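Local coordinates for protein salicylate 5-hydroxylase, large oxygenase component (Ralstonia sp., PDB 7C8Z) that hydroxylates salicylate at C5 to give gentisate, as the iron- and [2Fe-2S]-containing oxygenase component of a multicomponent, NADH-dependent enzyme system, at residues N104-M115 with C130-G141; P78-T86 with C118-K126. One frame throughout, in Å; residues are numbered along the deposited sequence.

Interaction 1 of 2, residues N104-M115 with C130-G141; sequences NVVENVCAHRGM and CPYHQWNYSLKG. With FES (Fe2/s2 (inorganic) cluster), chain I.
Asn104 and Lys140 bring their CA atoms to 5.8 Å at one end, and strand 104-107 with the loop after it runs beside a segment that is loop and turn apart from strand 135-137, no backbone hydrogen bond joining the two. They grip the [2Fe-2S] cluster from two sides in the Rieske manner. Iron FE1 is bound by His112 ND1 and His133 ND1, each at 2.5 Å, while Cys110 SG and Cys130 SG approach iron FE2. His112, its CG anti to the backbone N (chi1 -178°), reaches between two aromatic groups. Its ring edge meets the face of His133, planes 63° apart; it also makes an offset stack with the Trp135 six-membered ring, and its CB sits 3.5 Å from that ring's centroid, almost straight above it. Cluster sulfur S1 also lies over a face of the indole. Beside FE2, Met115 CE lies 3.4 Å from Cys130 SG and packs on Pro131 CD; an unbranched, apolar thioether can fit against both. Far from the cluster, Asn104 ND2 donates to Leu139 O at 2.6 Å, from above the carbonyl plane, and also reaches Asp98. His133 CE1 lies over one face of the Arg113 guanidinium, toward its rim; the arginine pairs with Asp240 and Glu426 of the second subunit, which also accept from His133 NE2 and His112 NE2 respectively. Histidine ligands, which would carry less negative charge than cysteinates, generally raise the potential of Rieske clusters; here His133 packs on His243 of the second subunit, a ligand of its mononuclear iron, consistent with electrons passing between subunits by this route.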
loop_
_atom_site.group_PDB
_atom_site.type_symbol
_atom_site.label_atom_id
_atom_site.label_comp_id
_atom_site.label_asym_id
_atom_site.label_seq_id
_atom_site.Cartn_x
_atom_site.Cartn_y
_atom_site.Cartn_z
ATOM N N ASN A 104 -20.798 17.750 24.630
ATOM C CA ASN A 104 -19.497 17.417 25.190
ATOM C C ASN A 104 -18.560 16.934 24.092
ATOM O O ASN A 104 -18.985 16.315 23.113
ATOM C CB ASN A 104 -19.608 16.331 26.266
ATOM C CG ASN A 104 -20.850 16.471 27.131
ATOM O OD1 ASN A 104 -21.338 17.577 27.366
ATOM N ND2 ASN A 104 -21.356 15.345 27.628
ATOM N N VAL A 105 -17.274 17.228 24.257
ATOM C CA VAL A 105 -16.240 16.722 23.364
ATOM C C VAL A 105 -15.129 16.137 24.221
ATOM O O VAL A 105 -14.514 16.852 25.021
ATOM C CB VAL A 105 -15.689 17.807 22.428
ATOM C CG1 VAL A 105 -14.417 17.316 21.747
ATOM C CG2 VAL A 105 -16.736 18.182 21.397
ATOM N N VAL A 106 -14.878 14.840 24.058
ATOM C CA VAL A 106 -13.884 14.138 24.860
ATOM C C VAL A 106 -12.875 13.474 23.935
ATOM O O VAL A 106 -13.145 13.208 22.765
ATOM C CB VAL A 106 -14.527 13.097 25.795
ATOM C CG1 VAL A 106 -15.557 13.763 26.697
ATOM C CG2 VAL A 106 -15.155 11.971 24.975
ATOM N N GLU A 107 -11.696 13.197 24.478
ATOM C CA GLU A 107 -10.662 12.536 23.699
ATOM C C GLU A 107 -10.931 11.036 23.624
ATOM O O GLU A 107 -11.253 10.399 24.629
ATOM C CB GLU A 107 -9.285 12.802 24.305
ATOM C CG GLU A 107 -8.146 12.158 23.534
ATOM C CD GLU A 107 -6.819 12.840 23.768
ATOM O OE1 GLU A 107 -5.902 12.645 22.944
ATOM O OE2 GLU A 107 -6.690 13.568 24.775
ATOM N N ASN A 108 -10.793 10.477 22.420
ATOM C CA ASN A 108 -11.070 9.066 22.163
ATOM C C ASN A 108 -9.892 8.194 22.578
ATOM O O ASN A 108 -9.409 7.378 21.787
ATOM C CB ASN A 108 -11.387 8.853 20.676
ATOM C CG ASN A 108 -11.947 7.465 20.376
ATOM O OD1 ASN A 108 -12.291 6.705 21.279
ATOM N ND2 ASN A 108 -12.033 7.132 19.097
ATOM N N VAL A 109 -9.421 8.362 23.812
ATOM C CA VAL A 109 -8.315 7.579 24.356
ATOM C C VAL A 109 -8.682 7.160 25.771
ATOM O O VAL A 109 -9.108 7.993 26.575
ATOM C CB VAL A 109 -6.994 8.372 24.364
ATOM C CG1 VAL A 109 -5.890 7.560 25.019
ATOM C CG2 VAL A 109 -6.601 8.766 22.954
ATOM N N CYS A 110 -8.511 5.878 26.079
ATOM C CA CYS A 110 -8.906 5.406 27.391
ATOM C C CYS A 110 -7.868 5.768 28.447
ATOM O O CYS A 110 -6.691 5.992 28.158
ATOM C CB CYS A 110 -9.110 3.899 27.401
ATOM S SG CYS A 110 -9.389 3.326 29.089
ATOM N N ALA A 111 -8.325 5.803 29.697
ATOM C CA ALA A 111 -7.466 6.176 30.809
ATOM C C ALA A 111 -6.653 5.009 31.350
ATOM O O ALA A 111 -5.581 5.230 31.924
ATOM C CB ALA A 111 -8.306 6.790 31.931
ATOM N N HIS A 112 -7.139 3.774 31.212
ATOM C CA HIS A 112 -6.376 2.630 31.698
ATOM C C HIS A 112 -5.081 2.438 30.914
ATOM O O HIS A 112 -3.992 2.732 31.419
ATOM C CB HIS A 112 -7.230 1.359 31.636
ATOM C CG HIS A 112 -6.544 0.131 32.156
ATOM N ND1 HIS A 112 -7.131 -1.116 32.123
ATOM C CD2 HIS A 112 -5.328 -0.044 32.725
ATOM C CE1 HIS A 112 -6.304 -2.007 32.640
ATOM N NE2 HIS A 112 -5.201 -1.382 33.011
ATOM N N ARG A 113 -5.182 1.996 29.661
ATOM C CA ARG A 113 -3.990 1.764 28.855
ATOM C C ARG A 113 -4.095 2.430 27.489
ATOM O O ARG A 113 -3.564 1.919 26.500
ATOM C CB ARG A 113 -3.708 0.270 28.709
ATOM C CG ARG A 113 -3.145 -0.376 29.971
ATOM C CD ARG A 113 -2.695 -1.809 29.711
ATOM N NE ARG A 113 -3.196 -2.726 30.729
ATOM C CZ ARG A 113 -3.355 -4.033 30.545
ATOM N NH1 ARG A 113 -3.053 -4.585 29.375
ATOM N NH2 ARG A 113 -3.821 -4.787 31.533
ATOM N N GLY A 114 -4.771 3.574 27.426
ATOM C CA GLY A 114 -4.724 4.425 26.257
ATOM C C GLY A 114 -5.381 3.880 25.013
ATOM O O GLY A 114 -5.139 4.406 23.925
ATOM N N MET A 115 -6.220 2.855 25.133
ATOM C CA MET A 115 -6.853 2.283 23.950
ATOM C C MET A 115 -7.844 3.263 23.331
ATOM O O MET A 115 -8.664 3.869 24.028
ATOM C CB MET A 115 -7.555 0.972 24.294
ATOM C CG MET A 115 -8.506 0.504 23.209
ATOM S SD MET A 115 -8.733 -1.275 23.202
ATOM C CE MET A 115 -10.516 -1.394 23.233
ATOM N N CYS A 130 -14.814 1.247 27.396
ATOM C CA CYS A 130 -13.762 0.519 26.720
ATOM C C CYS A 130 -13.825 -0.948 27.085
ATOM O O CYS A 130 -13.787 -1.289 28.284
ATOM C CB CYS A 130 -12.396 1.080 27.077
ATOM S SG CYS A 130 -11.093 0.417 26.035
ATOM N N PRO A 131 -13.884 -1.821 26.075
ATOM C CA PRO A 131 -14.123 -3.247 26.319
ATOM C C PRO A 131 -12.881 -4.056 26.628
ATOM O O PRO A 131 -13.021 -5.237 26.964
ATOM C CB PRO A 131 -14.737 -3.711 24.991
ATOM C CG PRO A 131 -14.093 -2.838 23.970
ATOM C CD PRO A 131 -13.883 -1.496 24.637
ATOM N N TYR A 132 -11.683 -3.478 26.522
ATOM C CA TYR A 132 -10.487 -4.221 26.904
ATOM C C TYR A 132 -10.597 -4.705 28.345
ATOM O O TYR A 132 -10.401 -5.892 28.632
ATOM C CB TYR A 132 -9.239 -3.358 26.703
ATOM C CG TYR A 132 -7.949 -4.147 26.567
ATOM C CD1 TYR A 132 -7.932 -5.532 26.719
ATOM C CD2 TYR A 132 -6.745 -3.505 26.293
ATOM C CE1 TYR A 132 -6.753 -6.251 26.600
ATOM C CE2 TYR A 132 -5.565 -4.213 26.171
ATOM C CZ TYR A 132 -5.571 -5.587 26.323
ATOM O OH TYR A 132 -4.394 -6.297 26.198
ATOM N N HIS A 133 -10.934 -3.797 29.266
ATOM C CA HIS A 133 -11.230 -4.164 30.647
ATOM C C HIS A 133 -12.527 -3.515 31.120
ATOM O O HIS A 133 -12.789 -3.460 32.326
ATOM C CB HIS A 133 -10.053 -3.809 31.557
ATOM C CG HIS A 133 -8.750 -4.380 31.087
ATOM N ND1 HIS A 133 -8.053 -3.862 30.018
ATOM C CD2 HIS A 133 -8.031 -5.442 31.521
ATOM C CE1 HIS A 133 -6.954 -4.566 29.823
ATOM N NE2 HIS A 133 -6.917 -5.533 30.721
ATOM N N GLN A 134 -13.335 -3.019 30.177
ATOM C CA GLN A 134 -14.706 -2.569 30.427
ATOM C C GLN A 134 -14.762 -1.402 31.408
ATOM O O GLN A 134 -15.559 -1.390 32.347
ATOM C CB GLN A 134 -15.579 -3.728 30.911
ATOM C CG GLN A 134 -15.631 -4.889 29.947
ATOM C CD GLN A 134 -16.586 -4.647 28.798
ATOM O OE1 GLN A 134 -17.331 -3.669 28.791
ATOM N NE2 GLN A 134 -16.568 -5.542 27.813
ATOM N N TRP A 135 -13.929 -0.395 31.167
ATOM C CA TRP A 135 -14.022 0.835 31.947
ATOM C C TRP A 135 -15.173 1.669 31.404
ATOM O O TRP A 135 -15.318 1.812 30.187
ATOM C CB TRP A 135 -12.718 1.631 31.895
ATOM C CG TRP A 135 -11.685 1.175 32.887
ATOM C CD1 TRP A 135 -11.571 -0.066 33.433
ATOM C CD2 TRP A 135 -10.614 1.956 33.442
ATOM N NE1 TRP A 135 -10.501 -0.111 34.296
ATOM C CE2 TRP A 135 -9.896 1.116 34.319
ATOM C CE3 TRP A 135 -10.192 3.282 33.279
ATOM C CZ2 TRP A 135 -8.782 1.556 35.034
ATOM C CZ3 TRP A 135 -9.084 3.717 33.993
ATOM C CH2 TRP A 135 -8.392 2.856 34.859
ATOM N N ASN A 136 -16.004 2.198 32.300
ATOM C CA ASN A 136 -17.207 2.931 31.922
ATOM C C ASN A 136 -17.056 4.408 32.267
ATOM O O ASN A 136 -16.680 4.750 33.395
ATOM C CB ASN A 136 -18.432 2.339 32.626
ATOM C CG ASN A 136 -19.743 2.947 32.147
ATOM O OD1 ASN A 136 -20.002 4.139 32.332
ATOM N ND2 ASN A 136 -20.579 2.124 31.523
ATOM N N TYR A 137 -17.369 5.278 31.301
ATOM C CA TYR A 137 -17.292 6.725 31.443
ATOM C C TYR A 137 -18.640 7.356 31.123
ATOM O O TYR A 137 -19.352 6.906 30.218
ATOM C CB TYR A 137 -16.249 7.339 30.496
ATOM C CG TYR A 137 -14.868 6.734 30.557
ATOM C CD1 TYR A 137 -14.565 5.565 29.872
ATOM C CD2 TYR A 137 -13.859 7.349 31.285
ATOM C CE1 TYR A 137 -13.294 5.023 29.922
ATOM C CE2 TYR A 137 -12.592 6.816 31.341
ATOM C CZ TYR A 137 -12.310 5.656 30.662
ATOM O OH TYR A 137 -11.036 5.136 30.727
ATOM N N SER A 138 -18.967 8.431 31.843
ATOM C CA SER A 138 -20.113 9.259 31.495
ATOM C C SER A 138 -19.942 9.856 30.094
ATOM O O SER A 138 -18.842 9.922 29.538
ATOM C CB SER A 138 -20.304 10.376 32.521
ATOM O OG SER A 138 -19.259 11.330 32.452
ATOM N N LEU A 139 -21.052 10.353 29.543
ATOM C CA LEU A 139 -20.985 11.082 28.281
ATOM C C LEU A 139 -20.232 12.401 28.400
ATOM O O LEU A 139 -20.038 13.079 27.382
ATOM C CB LEU A 139 -22.396 11.330 27.740
ATOM C CG LEU A 139 -23.164 10.096 27.260
ATOM C CD1 LEU A 139 -24.566 10.474 26.815
ATOM C CD2 LEU A 139 -22.411 9.379 26.137
ATOM N N LYS A 140 -19.808 12.780 29.606
ATOM C CA LYS A 140 -18.949 13.937 29.808
ATOM C C LYS A 140 -17.486 13.555 29.968
ATOM O O LYS A 140 -16.636 14.449 30.061
ATOM C CB LYS A 140 -19.403 14.731 31.039
ATOM C CG LYS A 140 -20.827 15.258 30.951
ATOM C CD LYS A 140 -21.159 16.150 32.137
ATOM C CE LYS A 140 -21.525 17.549 31.680
ATOM N NZ LYS A 140 -22.855 17.586 31.007
ATOM N N GLY A 141 -17.175 12.258 30.011
ATOM C CA GLY A 141 -15.813 11.786 30.140
ATOM C C GLY A 141 -15.407 11.350 31.530
ATOM O O GLY A 141 -14.247 10.963 31.721
HETATM FE FE1 FES I . -8.123 -1.366 29.814
HETATM FE FE2 FES I . -9.883 0.760 28.452
HETATM S S1 FES I . -10.203 -0.697 30.051
HETATM S S2 FES I . -7.827 0.092 28.206
#

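Interaction 2 of 2, residues P78-T86 with C118-K126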
loop_
_atom_site.group_PDB
_atom_site.type_symbol
_atom_site.label_atom_id
_atom_site.label_comp_id
_atom_site.label_asym_id
_atom_site.label_seq_id
_atom_site.Cartn_x
_atom_site.Cartn_y
_atom_site.Cartn_z
ATOM N N PRO A 78 -28.648 15.333 17.085
ATOM C CA PRO A 78 -29.818 16.063 17.603
ATOM C C PRO A 78 -30.299 15.576 18.957
ATOM O O PRO A 78 -30.734 16.393 19.778
ATOM C CB PRO A 78 -30.875 15.831 16.515
ATOM C CG PRO A 78 -30.489 14.533 15.894
ATOM C CD PRO A 78 -28.987 14.494 15.922
ATOM N N ASN A 79 -30.255 14.277 19.212
ATOM C CA ASN A 79 -30.853 13.708 20.408
ATOM C C ASN A 79 -29.791 13.366 21.443
ATOM O O ASN A 79 -28.615 13.195 21.110
ATOM C CB ASN A 79 -31.645 12.453 20.040
ATOM C CG ASN A 79 -32.637 12.701 18.922
ATOM O OD1 ASN A 79 -33.281 13.750 18.871
ATOM N ND2 ASN A 79 -32.749 11.744 18.005
ATOM N N PRO A 80 -30.173 13.250 22.714
ATOM C CA PRO A 80 -29.199 12.847 23.736
ATOM C C PRO A 80 -28.655 11.452 23.463
ATOM O O PRO A 80 -29.385 10.541 23.065
ATOM C CB PRO A 80 -30.007 12.894 25.037
ATOM C CG PRO A 80 -31.145 13.802 24.749
ATOM C CD PRO A 80 -31.474 13.607 23.304
ATOM N N GLY A 81 -27.354 11.290 23.694
ATOM C CA GLY A 81 -26.655 10.075 23.361
ATOM C C GLY A 81 -26.094 10.039 21.956
ATOM O O GLY A 81 -25.190 9.244 21.686
ATOM N N ASP A 82 -26.596 10.880 21.058
ATOM C CA ASP A 82 -26.071 10.926 19.701
ATOM C C ASP A 82 -24.628 11.413 19.718
ATOM O O ASP A 82 -24.319 12.464 20.287
ATOM C CB ASP A 82 -26.931 11.836 18.826
ATOM C CG ASP A 82 -28.295 11.243 18.533
ATOM O OD1 ASP A 82 -28.575 10.122 19.010
ATOM O OD2 ASP A 82 -29.089 11.898 17.826
ATOM N N PHE A 83 -23.743 10.634 19.107
ATOM C CA PHE A 83 -22.326 10.951 19.043
ATOM C C PHE A 83 -21.818 10.861 17.609
ATOM O O PHE A 83 -22.330 10.083 16.792
ATOM C CB PHE A 83 -21.500 10.018 19.952
ATOM C CG PHE A 83 -21.324 8.621 19.406
ATOM C CD1 PHE A 83 -20.293 8.326 18.520
ATOM C CD2 PHE A 83 -22.170 7.599 19.801
ATOM C CE1 PHE A 83 -20.128 7.051 18.025
ATOM C CE2 PHE A 83 -22.002 6.320 19.317
ATOM C CZ PHE A 83 -20.984 6.046 18.422
ATOM N N LYS A 84 -20.797 11.671 17.330
ATOM C CA LYS A 84 -20.039 11.631 16.087
ATOM C C LYS A 84 -18.558 11.624 16.442
ATOM O O LYS A 84 -18.096 12.490 17.193
ATOM C CB LYS A 84 -20.377 12.825 15.189
ATOM C CG LYS A 84 -19.660 12.813 13.852
ATOM C CD LYS A 84 -19.573 14.211 13.249
ATOM C CE LYS A 84 -18.409 14.316 12.271
ATOM N NZ LYS A 84 -18.540 15.465 11.336
ATOM N N ARG A 85 -17.827 10.626 15.949
ATOM C CA ARG A 85 -16.383 10.601 16.126
ATOM C C ARG A 85 -15.721 11.455 15.049
ATOM O O ARG A 85 -16.088 11.388 13.872
ATOM C CB ARG A 85 -15.856 9.164 16.077
ATOM C CG ARG A 85 -14.327 9.045 16.117
ATOM C CD ARG A 85 -13.852 7.604 16.272
ATOM N NE ARG A 85 -14.268 6.754 15.155
ATOM C CZ ARG A 85 -13.591 6.598 14.016
ATOM N NH1 ARG A 85 -12.443 7.234 13.813
ATOM N NH2 ARG A 85 -14.069 5.801 13.071
ATOM N N THR A 86 -14.733 12.246 15.450
ATOM C CA THR A 86 -14.014 13.115 14.525
ATOM C C THR A 86 -12.584 13.256 15.036
ATOM O O THR A 86 -12.146 12.489 15.902
ATOM C CB THR A 86 -14.743 14.465 14.380
ATOM O OG1 THR A 86 -14.115 15.253 13.359
ATOM C CG2 THR A 86 -14.721 15.231 15.696
ATOM N N CYS A 118 -13.495 4.161 20.856
ATOM C CA CYS A 118 -14.666 4.412 20.025
ATOM C C CYS A 118 -14.315 4.119 18.571
ATOM O O CYS A 118 -13.427 4.755 17.994
ATOM C CB CYS A 118 -15.151 5.850 20.185
ATOM S SG CYS A 118 -16.590 6.287 19.182
ATOM N N ARG A 119 -15.011 3.154 17.984
ATOM C CA ARG A 119 -14.668 2.653 16.662
ATOM C C ARG A 119 -15.656 3.056 15.587
ATOM O O ARG A 119 -15.266 3.172 14.422
ATOM C CB ARG A 119 -14.559 1.127 16.688
ATOM C CG ARG A 119 -13.387 0.644 17.496
ATOM C CD ARG A 119 -12.147 0.707 16.650
ATOM N NE ARG A 119 -11.076 1.470 17.268
ATOM C CZ ARG A 119 -9.995 1.868 16.611
ATOM N NH1 ARG A 119 -9.856 1.569 15.327
ATOM N NH2 ARG A 119 -9.052 2.553 17.237
ATOM N N GLU A 120 -16.923 3.248 15.941
ATOM C CA GLU A 120 -17.902 3.713 14.977
ATOM C C GLU A 120 -17.689 5.195 14.699
ATOM O O GLU A 120 -17.079 5.919 15.488
ATOM C CB GLU A 120 -19.325 3.461 15.490
ATOM C CG GLU A 120 -19.671 1.989 15.671
ATOM C CD GLU A 120 -19.996 1.310 14.351
ATOM O OE1 GLU A 120 -20.193 2.034 13.349
ATOM O OE2 GLU A 120 -20.046 0.059 14.305
ATOM N N ARG A 121 -18.179 5.643 13.542
ATOM C CA ARG A 121 -18.150 7.072 13.247
ATOM C C ARG A 121 -19.226 7.822 14.021
ATOM O O ARG A 121 -18.997 8.947 14.481
ATOM C CB ARG A 121 -18.341 7.319 11.756
ATOM C CG ARG A 121 -17.179 6.944 10.870
ATOM C CD ARG A 121 -17.669 6.885 9.436
ATOM N NE ARG A 121 -16.641 7.249 8.471
ATOM C CZ ARG A 121 -16.663 6.869 7.198
ATOM N NH1 ARG A 121 -17.662 6.117 6.745
ATOM N NH2 ARG A 121 -15.686 7.235 6.381
ATOM N N HIS A 122 -20.404 7.219 14.164
ATOM C CA HIS A 122 -21.539 7.885 14.777
ATOM C C HIS A 122 -22.434 6.841 15.423
ATOM O O HIS A 122 -22.315 5.644 15.163
ATOM C CB HIS A 122 -22.327 8.691 13.747
ATOM C CG HIS A 122 -23.118 7.842 12.806
ATOM N ND1 HIS A 122 -22.565 7.269 11.680
ATOM C CD2 HIS A 122 -24.416 7.458 12.825
ATOM C CE1 HIS A 122 -23.489 6.572 11.045
ATOM N NE2 HIS A 122 -24.622 6.672 11.718
ATOM N N GLY A 123 -23.343 7.309 16.267
ATOM C CA GLY A 123 -24.298 6.395 16.871
ATOM C C GLY A 123 -24.968 7.032 18.076
ATOM O O GLY A 123 -25.014 8.249 18.203
ATOM N N ASN A 124 -25.473 6.173 18.961
ATOM C CA ASN A 124 -26.163 6.636 20.160
ATOM C C ASN A 124 -25.712 5.801 21.348
ATOM O O ASN A 124 -25.874 4.580 21.342
ATOM C CB ASN A 124 -27.678 6.550 19.996
ATOM C CG ASN A 124 -28.410 7.042 21.220
ATOM O OD1 ASN A 124 -28.548 6.320 22.206
ATOM N ND2 ASN A 124 -28.870 8.286 21.173
ATOM N N ALA A 125 -25.164 6.452 22.370
ATOM C CA ALA A 125 -24.611 5.757 23.521
ATOM C C ALA A 125 -25.140 6.345 24.818
ATOM O O ALA A 125 -25.258 7.569 24.941
ATOM C CB ALA A 125 -23.082 5.835 23.502
ATOM N N LYS A 126 -25.455 5.476 25.789
ATOM C CA LYS A 126 -25.739 5.952 27.143
ATOM C C LYS A 126 -24.482 6.453 27.840
ATOM O O LYS A 126 -24.531 7.395 28.630
ATOM C CB LYS A 126 -26.346 4.832 27.970
ATOM C CG LYS A 126 -27.707 4.384 27.464
ATOM C CD LYS A 126 -27.960 2.942 27.786
ATOM C CE LYS A 126 -27.025 2.139 26.948
ATOM N NZ LYS A 126 -27.187 2.439 25.488
#
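Phe83 and Gly123 form an antiparallel hydrogen-bonded pair, Phe83 N to Gly123 O at 2.8 Å and Gly123 N to Phe83 O at 3.0 Å, in a short two-strand pairing of 82-86 with 122-124. This is the tight part. With chi1 at 75°, CG of Phe83 stands between its own backbone N and carbonyl carbon, which folds the ring back across the neighbouring strand. Gly123 N lies 3.4 Å above the ring plane, over its centre; the glycine, having no CB, lets the flat ring rest directly on the main chain. Cys118 SG comes obliquely to the same ring, 3.8 Å from Phe83 CE1, and Ala125 offers a small methyl nearby. The other sheet face, with Asp82, Lys84, His122 and Asn124, is looser and more open to solvent, above all at His122 and Asn124, so polar residues suit it. There Asn124 ND2 gives a nearly straight bond to Asp82 OD1 at 2.9 Å and a second to Pro80 O, tying the strand to the turn 79-82, while the extended Lys84 forms a salt bridge with Glu76. Beyond the strand pair, the bend of Arg85 at chi3 (62°) turns its guanidinium back along 118-121, where NE donates to Glu120 O at 3.0 Å and NH2 bonds weakly to Arg119 O. A guanidinium with several donors suits a loop that presents carbonyls; from this loop Arg119 and Arg121 form salt bridges with Glu398 of the second subunit and an acidic side chain of another protein's chain, respectively.

In the fold
Both interactions belong to the Rieske domain, their centres about 14 Å apart. Their segments alternate along the chain, 78-86, 104-115, 118-126, 130-141, so neither contact closes before the other begins. Strands 82-88, 103-107 and 122-124 share one antiparallel sheet; 91-97 separates the first two and 122-124 forms an edge, whereas 135-137 lies in the small three-stranded sheet beside the cluster. The two contacts touch where Asn108 OD1 probably accepts from Cys118 N, 2.8 Å away, and where Leu139 packs against Ala125 and Lys126. Interaction 2 thus packs the edge of the larger sheet against the segments that carry the cluster ligands, and both contacts reach neighbouring chains.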